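Local coordinates for protein Exo-1,3/1,4-beta-glucanase (Pseudoalteromonas sp., PDB 3RRX) that hydrolyses beta-1,3 and beta-1,4 linkages of glucans as an exo-acting glucanase of glycoside hydrolase family 3, at residues A40-P45 with D349-F354; G289-D294 with A315-I320. The protein carries 1 engineered substitution. All blocks are in the same frame, centred on the assembly; numbering follows the deposited sequence. Where two conformers were deposited one is given.

Contact 1. Residues A40-P45 with D349-F354; sequences AQMIQP and DAVRRF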
ATOM      1  N   ALA A  40     -19.940 -18.160 -11.413  1.00 13.88           N
ATOM      2  CA  ALA A  40     -19.911 -17.897  -9.973  1.00 14.81           C
ATOM      3  C   ALA A  40     -18.474 -17.744  -9.457  1.00 15.53           C
ATOM      4  O   ALA A  40     -18.206 -16.919  -8.583  1.00 15.73           O
ATOM      5  CB  ALA A  40     -20.639 -18.998  -9.213  1.00 17.07           C
ATOM      6  N   GLN A  41     -17.558 -18.545  -9.999  1.00 14.37           N
ATOM      7  CA  GLN A  41     -16.151 -18.464  -9.629  1.00 12.82           C
ATOM      8  C   GLN A  41     -15.550 -17.093  -9.938  1.00 15.65           C
ATOM      9  O   GLN A  41     -14.594 -16.678  -9.289  1.00 12.65           O
ATOM     10  CB  GLN A  41     -15.332 -19.538 -10.345  1.00 11.18           C
ATOM     11  CG  GLN A  41     -15.521 -20.952  -9.768  1.00 15.64           C
ATOM     12  CD  GLN A  41     -15.199 -21.004  -8.280  1.00 20.22           C
ATOM     13  OE1 GLN A  41     -14.065 -20.752  -7.871  1.00 14.84           O
ATOM     14  NE2 GLN A  41     -16.206 -21.308  -7.463  1.00 16.58           N
ATOM     15  N   MET A  42     -16.104 -16.412 -10.941  1.00 12.44           N
ATOM     16  CA  MET A  42     -15.543 -15.152 -11.450  1.00 14.05           C
ATOM     17  C   MET A  42     -16.085 -13.894 -10.770  1.00 13.65           C
ATOM     18  O   MET A  42     -15.632 -12.781 -11.053  1.00 16.34           O
ATOM     19  CB  MET A  42     -15.814 -15.043 -12.963  1.00 12.73           C
ATOM     20  CG  MET A  42     -15.279 -16.200 -13.790  1.00 12.62           C
ATOM     21  SD  MET A  42     -15.785 -16.103 -15.532  1.00 14.19           S
ATOM     22  CE  MET A  42     -14.989 -14.568 -16.043  1.00 11.16           C
ATOM     23  N   ILE A  43     -17.075 -14.057  -9.898  1.00 14.69           N
ATOM     24  CA  ILE A  43     -17.745 -12.927  -9.263  0.50 13.06           C
ATOM     25  C   ILE A  43     -17.325 -12.782  -7.800  1.00 12.80           C
ATOM     26  O   ILE A  43     -17.310 -13.771  -7.068  1.00 15.40           O
ATOM     27  CB  ILE A  43     -19.286 -13.089  -9.312  0.50 14.40           C
ATOM     28  CG1 ILE A  43     -19.754 -13.399 -10.736  0.50 15.86           C
ATOM     29  CG2 ILE A  43     -19.977 -11.840  -8.771  0.50 14.91           C
ATOM     30  CD1 ILE A  43     -19.273 -12.401 -11.775  0.50 13.74           C
ATOM     31  N   GLN A  44     -16.999 -11.558  -7.386  1.00 11.15           N
ATOM     32  CA  GLN A  44     -16.566 -11.282  -6.014  1.00 12.46           C
ATOM     33  C   GLN A  44     -17.411 -10.223  -5.307  1.00 11.30           C
ATOM     34  O   GLN A  44     -17.226  -9.024  -5.542  1.00 11.97           O
ATOM     35  CB  GLN A  44     -15.113 -10.801  -5.998  1.00 13.33           C
ATOM     36  CG  GLN A  44     -14.570 -10.551  -4.590  1.00 11.25           C
ATOM     37  CD  GLN A  44     -13.184  -9.937  -4.616  1.00 11.87           C
ATOM     38  OE1 GLN A  44     -13.035  -8.715  -4.571  1.00 13.18           O
ATOM     39  NE2 GLN A  44     -12.165 -10.778  -4.701  1.00 13.27           N
ATOM     40  N   PRO A  45     -18.317 -10.668  -4.418  1.00 11.71           N
ATOM     41  CA  PRO A  45     -19.115  -9.812  -3.529  1.00 14.16           C
ATOM     42  C   PRO A  45     -18.254  -9.290  -2.379  1.00 13.97           C
ATOM     43  O   PRO A  45     -17.173  -9.829  -2.136  1.00 15.21           O
ATOM     44  CB  PRO A  45     -20.165 -10.780  -2.952  1.00 13.38           C
ATOM     45  CG  PRO A  45     -20.067 -12.037  -3.785  1.00 18.55           C
ATOM     46  CD  PRO A  45     -18.666 -12.091  -4.265  1.00 13.97           C
ATOM     47  N   ASP A 349     -10.969 -20.059 -19.435  1.00 12.81           N
ATOM     48  CA  ASP A 349      -9.626 -19.568 -19.160  1.00 14.17           C
ATOM     49  C   ASP A 349      -9.578 -18.781 -17.850  1.00 15.12           C
ATOM     50  O   ASP A 349      -8.616 -18.890 -17.092  1.00 14.69           O
ATOM     51  CB  ASP A 349      -9.108 -18.679 -20.282  1.00 15.79           C
ATOM     52  CG  ASP A 349      -7.645 -18.321 -20.096  1.00 24.10           C
ATOM     53  OD1 ASP A 349      -6.830 -19.253 -19.893  1.00 25.34           O
ATOM     54  OD2 ASP A 349      -7.308 -17.115 -20.120  1.00 24.79           O
ATOM     55  N   ALA A 350     -10.611 -17.981 -17.604  1.00 13.34           N
ATOM     56  CA  ALA A 350     -10.697 -17.200 -16.367  1.00 15.81           C
ATOM     57  C   ALA A 350     -10.722 -18.137 -15.168  1.00 16.52           C
ATOM     58  O   ALA A 350      -9.991 -17.955 -14.180  1.00 13.91           O
ATOM     59  CB  ALA A 350     -11.949 -16.319 -16.379  1.00 13.64           C
ATOM     60  N   VAL A 351     -11.574 -19.150 -15.251  1.00 13.24           N
ATOM     61  CA  VAL A 351     -11.705 -20.091 -14.148  1.00 13.16           C
ATOM     62  C   VAL A 351     -10.432 -20.924 -13.954  1.00 13.85           C
ATOM     63  O   VAL A 351     -10.012 -21.148 -12.815  1.00 13.98           O
ATOM     64  CB  VAL A 351     -12.971 -20.973 -14.284  1.00 16.29           C
ATOM     65  CG1 VAL A 351     -13.026 -22.012 -13.171  1.00 17.91           C
ATOM     66  CG2 VAL A 351     -14.221 -20.097 -14.246  1.00 15.26           C
ATOM     67  N   ARG A 352      -9.810 -21.361 -15.048  1.00 12.78           N
ATOM     68  CA  ARG A 352      -8.525 -22.060 -14.970  1.00 12.76           C
ATOM     69  C   ARG A 352      -7.494 -21.260 -14.185  1.00 13.51           C
ATOM     70  O   ARG A 352      -6.840 -21.782 -13.292  1.00 13.43           O
ATOM     71  CB  ARG A 352      -7.940 -22.302 -16.367  1.00 15.20           C
ATOM     72  CG  ARG A 352      -8.491 -23.509 -17.074  1.00 26.39           C
ATOM     73  CD  ARG A 352      -7.648 -23.893 -18.294  1.00 26.67           C
ATOM     74  NE  ARG A 352      -8.335 -24.925 -19.055  1.00 32.94           N
ATOM     75  CZ  ARG A 352      -9.088 -24.673 -20.117  1.00 32.16           C
ATOM     76  NH1 ARG A 352      -9.214 -23.427 -20.546  1.00 33.50           N
ATOM     77  NH2 ARG A 352      -9.697 -25.663 -20.757  1.00 37.35           N
ATOM     78  N   ARG A 353      -7.322 -19.996 -14.558  1.00 12.11           N
ATOM     79  CA  ARG A 353      -6.299 -19.155 -13.945  1.00 11.75           C
ATOM     80  C   ARG A 353      -6.561 -18.934 -12.452  1.00 13.37           C
ATOM     81  O   ARG A 353      -5.636 -18.917 -11.639  1.00 11.32           O
ATOM     82  CB  ARG A 353      -6.225 -17.810 -14.680  1.00 11.56           C
ATOM     83  CG  ARG A 353      -5.652 -17.922 -16.103  1.00 10.18           C
ATOM     84  CD  ARG A 353      -5.808 -16.630 -16.893  1.00 13.97           C
ATOM     85  NE  ARG A 353      -5.120 -16.703 -18.183  1.00 12.01           N
ATOM     86  CZ  ARG A 353      -3.835 -16.410 -18.354  1.00 16.43           C
ATOM     87  NH1 ARG A 353      -3.098 -16.014 -17.319  1.00 12.11           N
ATOM     88  NH2 ARG A 353      -3.281 -16.515 -19.558  1.00 15.17           N
ATOM     89  N   PHE A 354      -7.831 -18.762 -12.102  1.00 12.40           N
ATOM     90  CA  PHE A 354      -8.222 -18.517 -10.713  1.00 12.43           C
ATOM     91  C   PHE A 354      -8.120 -19.801  -9.873  1.00 14.04           C
ATOM     92  O   PHE A 354      -7.577 -19.793  -8.767  1.00 11.87           O
ATOM     93  CB  PHE A 354      -9.648 -17.948 -10.674  1.00 10.73           C
ATOM     94  CG  PHE A 354     -10.145 -17.615  -9.289  1.00 12.29           C
ATOM     95  CD1 PHE A 354      -9.395 -16.824  -8.433  1.00 12.13           C
ATOM     96  CD2 PHE A 354     -11.389 -18.067  -8.859  1.00 15.76           C
ATOM     97  CE1 PHE A 354      -9.854 -16.513  -7.162  1.00 15.54           C
ATOM     98  CE2 PHE A 354     -11.858 -17.757  -7.591  1.00 15.46           C
ATOM     99  CZ  PHE A 354     -11.092 -16.981  -6.741  1.00 15.37           C
TER

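Contact 2. Residues G289-D294 with A315-I320; sequences GFVVSD and AGVDVI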
ATOM      1  N   GLY A 289      -1.269 -16.252 -14.057  1.00 11.59           N
ATOM      2  CA  GLY A 289      -2.227 -16.175 -12.965  1.00  9.19           C
ATOM      3  C   GLY A 289      -3.519 -15.506 -13.396  1.00 12.56           C
ATOM      4  O   GLY A 289      -3.832 -15.470 -14.592  1.00 11.81           O
ATOM      5  N   PHE A 290      -4.263 -14.957 -12.436  1.00  9.83           N
ATOM      6  CA  PHE A 290      -5.576 -14.387 -12.750  1.00 11.24           C
ATOM      7  C   PHE A 290      -5.619 -12.881 -12.556  1.00 11.11           C
ATOM      8  O   PHE A 290      -4.979 -12.341 -11.652  1.00 12.06           O
ATOM      9  CB  PHE A 290      -6.709 -15.082 -11.964  1.00  9.26           C
ATOM     10  CG  PHE A 290      -6.727 -14.782 -10.472  1.00 10.91           C
ATOM     11  CD1 PHE A 290      -7.556 -13.794  -9.957  1.00 11.20           C
ATOM     12  CD2 PHE A 290      -5.958 -15.523  -9.587  1.00  9.94           C
ATOM     13  CE1 PHE A 290      -7.601 -13.533  -8.581  1.00 12.39           C
ATOM     14  CE2 PHE A 290      -5.992 -15.267  -8.216  1.00 11.21           C
ATOM     15  CZ  PHE A 290      -6.818 -14.272  -7.712  1.00 12.02           C
ATOM     16  N   VAL A 291      -6.375 -12.210 -13.422  1.00  9.44           N
ATOM     17  CA  VAL A 291      -6.573 -10.771 -13.314  1.00 12.48           C
ATOM     18  C   VAL A 291      -7.847 -10.479 -12.510  1.00 11.77           C
ATOM     19  O   VAL A 291      -8.901 -11.039 -12.803  1.00 10.18           O
ATOM     20  CB  VAL A 291      -6.689 -10.120 -14.719  1.00 10.44           C
ATOM     21  CG1 VAL A 291      -7.012  -8.630 -14.591  1.00 10.13           C
ATOM     22  CG2 VAL A 291      -5.402 -10.326 -15.505  1.00 11.23           C
ATOM     23  N   VAL A 292      -7.741  -9.622 -11.495  1.00 11.15           N
ATOM     24  CA  VAL A 292      -8.913  -9.161 -10.752  1.00  9.06           C
ATOM     25  C   VAL A 292      -9.135  -7.682 -11.072  1.00 11.23           C
ATOM     26  O   VAL A 292      -8.173  -6.930 -11.240  1.00 11.07           O
ATOM     27  CB  VAL A 292      -8.751  -9.381  -9.215  1.00 10.83           C
ATOM     28  CG1 VAL A 292      -7.510  -8.643  -8.684  1.00 10.35           C
ATOM     29  CG2 VAL A 292     -10.016  -8.949  -8.458  1.00  9.87           C
ATOM     30  N   SER A 293     -10.391  -7.256 -11.196  1.00 10.23           N
ATOM     31  CA  SER A 293     -10.652  -5.837 -11.423  1.00 10.59           C
ATOM     32  C   SER A 293     -10.616  -5.072 -10.105  1.00 13.33           C
ATOM     33  O   SER A 293     -10.620  -5.678  -9.035  1.00 11.87           O
ATOM     34  CB  SER A 293     -12.000  -5.624 -12.121  1.00 11.94           C
ATOM     35  OG  SER A 293     -13.069  -6.125 -11.337  1.00 12.63           O
ATOM     36  N   ASP A 294     -10.566  -3.742 -10.187  1.00  9.68           N
ATOM     37  CA  ASP A 294     -10.639  -2.902  -8.991  1.00 13.07           C
ATOM     38  C   ASP A 294     -12.109  -2.574  -8.676  1.00 14.73           C
ATOM     39  O   ASP A 294     -13.015  -2.920  -9.442  1.00 12.07           O
ATOM     40  CB  ASP A 294      -9.788  -1.624  -9.177  1.00 11.59           C
ATOM     41  CG  ASP A 294      -9.211  -1.089  -7.851  1.00 16.31           C
ATOM     42  OD1 ASP A 294      -9.799  -1.341  -6.784  1.00 13.77           O
ATOM     43  OD2 ASP A 294      -8.162  -0.406  -7.878  1.00 17.83           O
ATOM     44  N   ALA A 315     -11.876  -8.526 -22.313  1.00 11.41           N
ATOM     45  CA  ALA A 315     -10.572  -7.869 -22.388  1.00 12.06           C
ATOM     46  C   ALA A 315      -9.503  -8.659 -21.634  1.00 13.23           C
ATOM     47  O   ALA A 315      -8.315  -8.480 -21.874  1.00 15.87           O
ATOM     48  CB  ALA A 315     -10.656  -6.427 -21.837  1.00 10.79           C
ATOM     49  N   GLY A 316      -9.926  -9.521 -20.713  1.00 14.13           N
ATOM     50  CA  GLY A 316      -8.973 -10.329 -19.965  1.00 10.21           C
ATOM     51  C   GLY A 316      -9.115 -10.297 -18.449  1.00 13.31           C
ATOM     52  O   GLY A 316      -8.305 -10.903 -17.745  1.00 12.37           O
ATOM     53  N   VAL A 317     -10.122  -9.600 -17.926  1.00 10.74           N
ATOM     54  CA  VAL A 317     -10.379  -9.680 -16.481  1.00  8.86           C
ATOM     55  C   VAL A 317     -10.955 -11.061 -16.154  1.00 12.79           C
ATOM     56  O   VAL A 317     -11.855 -11.536 -16.842  1.00 12.81           O
ATOM     57  CB  VAL A 317     -11.338  -8.571 -15.980  1.00  8.58           C
ATOM     58  CG1 VAL A 317     -11.641  -8.746 -14.483  1.00  9.90           C
ATOM     59  CG2 VAL A 317     -10.734  -7.180 -16.229  1.00 10.42           C
ATOM     60  N   ASP A 318     -10.427 -11.700 -15.111  1.00 10.20           N
ATOM     61  CA  ASP A 318     -10.842 -13.049 -14.725  1.00 10.29           C
ATOM     62  C   ASP A 318     -11.758 -13.091 -13.506  1.00 11.56           C
ATOM     63  O   ASP A 318     -12.581 -14.006 -13.373  1.00 11.83           O
ATOM     64  CB  ASP A 318      -9.606 -13.904 -14.466  1.00 10.42           C
ATOM     65  CG  ASP A 318      -8.697 -13.967 -15.678  1.00 13.42           C
ATOM     66  OD1 ASP A 318      -9.235 -14.193 -16.781  1.00 12.69           O
ATOM     67  OD2 ASP A 318      -7.469 -13.746 -15.544  1.00 11.59           O
ATOM     68  N   VAL A 319     -11.586 -12.124 -12.601  1.00 10.68           N
ATOM     69  CA  VAL A 319     -12.431 -12.014 -11.411  1.00 11.85           C
ATOM     70  C   VAL A 319     -12.931 -10.582 -11.273  1.00 11.11           C
ATOM     71  O   VAL A 319     -12.143  -9.631 -11.296  1.00 12.63           O
ATOM     72  CB  VAL A 319     -11.694 -12.447 -10.106  1.00 11.00           C
ATOM     73  CG1 VAL A 319     -12.571 -12.152  -8.861  1.00 10.42           C
ATOM     74  CG2 VAL A 319     -11.313 -13.935 -10.169  1.00 12.49           C
ATOM     75  N   ILE A 320     -14.243 -10.427 -11.151  1.00 12.76           N
ATOM     76  CA  ILE A 320     -14.843  -9.097 -11.134  1.00 13.05           C
ATOM     77  C   ILE A 320     -15.139  -8.639  -9.707  1.00 10.56           C
ATOM     78  O   ILE A 320     -15.902  -9.287  -8.988  1.00 12.34           O
ATOM     79  CB  ILE A 320     -16.138  -9.052 -11.966  1.00 13.21           C
ATOM     80  CG1 ILE A 320     -15.829  -9.372 -13.432  1.00 13.62           C
ATOM     81  CG2 ILE A 320     -16.775  -7.669 -11.872  1.00 12.52           C
ATOM     82  CD1 ILE A 320     -15.144  -8.231 -14.153  1.00 16.90           C
TER

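Contact 1. Residues A40-P45 with D349-F354
Met42 and Gln41, on helix 35-42 just before strand 43-44, pack against one face of helix 344-361 through Ala350, Val351 and Phe354. The closest apolar pair is the Met42 CE methyl with Ala350 CB, at 3.5 Å; the sulfur stays in contact as well, with Met42 SD 3.9 Å from Ala350 CB. The methionine chain is extended at chi2 and turns at chi3 (63°), which lays its methyl and thioether along the alanine. One carbon further back, Met42 CG meets Val351 CG2 at 4.1 Å, the two side chains crossing nearly at right angles. The same valine methyl, Val351 CG2, also reaches Gln41 CB (4.1 Å) and so lies against both residues.

Helix 35-42 runs into strand 43-44, by chain order the first strand of the family 3 (alpha/beta)8 barrel; helix 344-361 comes later, after strand 320-321 and helix 326-338. The contact therefore probably lies where the barrel closes on itself. Leu30 of helix 20-32 also touches Val351.

Polar atoms meet the aromatic ring without any hydrogen bond between the segments. The backbone carbonyl of Gln41 approaches obliquely, Gln41 O lying 3.4 Å from Phe354 CE2. The side-chain amide is close by, with Gln41 OE1 3.7 Å from Phe354 CE2 and its plane turned 29° from the ring. The glutamine chain bends at chi2 (-56°), and its OE1 comes beside the ring and accepts a hydrogen bond from Lys358 NZ. A bound sodium ion lies about 7 Å from the Gln41 side chain. Within helix 344-361, Arg353 NE forms a salt bridge with Asp349 OD2.

Contact 2. Residues G289-D294 with A315-I320
Asp318 reaches to strand 290-292 with its carboxylate: Val291 N donates to Asp318 OD2 at 2.8 Å along an almost straight line (174°), meeting that oxygen on its anti side. Asp318 CG lies beside its own backbone N (chi1 -58°), which presents OD2 to Val291. Lys282 forms a salt bridge to the same oxygen and Arg346 one to OD1, so the buried carboxylate is gripped at both ends and is probably stabilised in its charged form. The carbonyl of the same residue, Val291 O, takes two backbone donors, Asp318 N at 2.8 Å and Val319 N at 2.9 Å, the former tilted out of the carbonyl plane. Ser293 N then bonds to Val319 O (3.0 Å). Val319, bonded through N and O to the residues before and after Val292, forms a single parallel bridge with it. The hydroxyl of Ser293 turns to Met321 N.

Apolar groups pack around this bridge. Val291 CB sits against Gly316 O (3.5 Å). Val319 sends CG2 to Phe290 CD1 (3.8 Å) and CG1 to Val292 CG2 (4.1 Å). Val317 CG1 rests 3.9 Å from Ser293 CB. Gly316 ends helix 310-315 in a Schellman motif, its positive phi turning the chain toward the strand.

This beta-alpha-beta unit joins the last two barrel strands: strand 257-260 borders Val292 on the other edge, helix 274-284 packs on Val291 and Val317, and helix 344-361 lies against Phe290 and Asp318.

The two contacts lie about 8 Å apart, centre to centre, in the N-terminal barrel domain, and contact 2 is nested within the long chain loop that contact 1 closes. Their segments follow one another as 40-45, 289-294, 315-320 and 349-354. They touch directly: Met42 O, just before strand 43-44, is 2.7 Å from Ile320 N of strand 320-321, and Arg353 NH1 is 2.9 Å from Gly289 O, both probable hydrogen bonds. Contact 2 bridges strand 290-292 to the residues leading into strand 320-321, whereas contact 1 packs helix 344-361 onto helix 35-42. Together they probably lie at the seam closing the ring of strands, away from the annotated sites, though a bound sodium ion lies near Gln41.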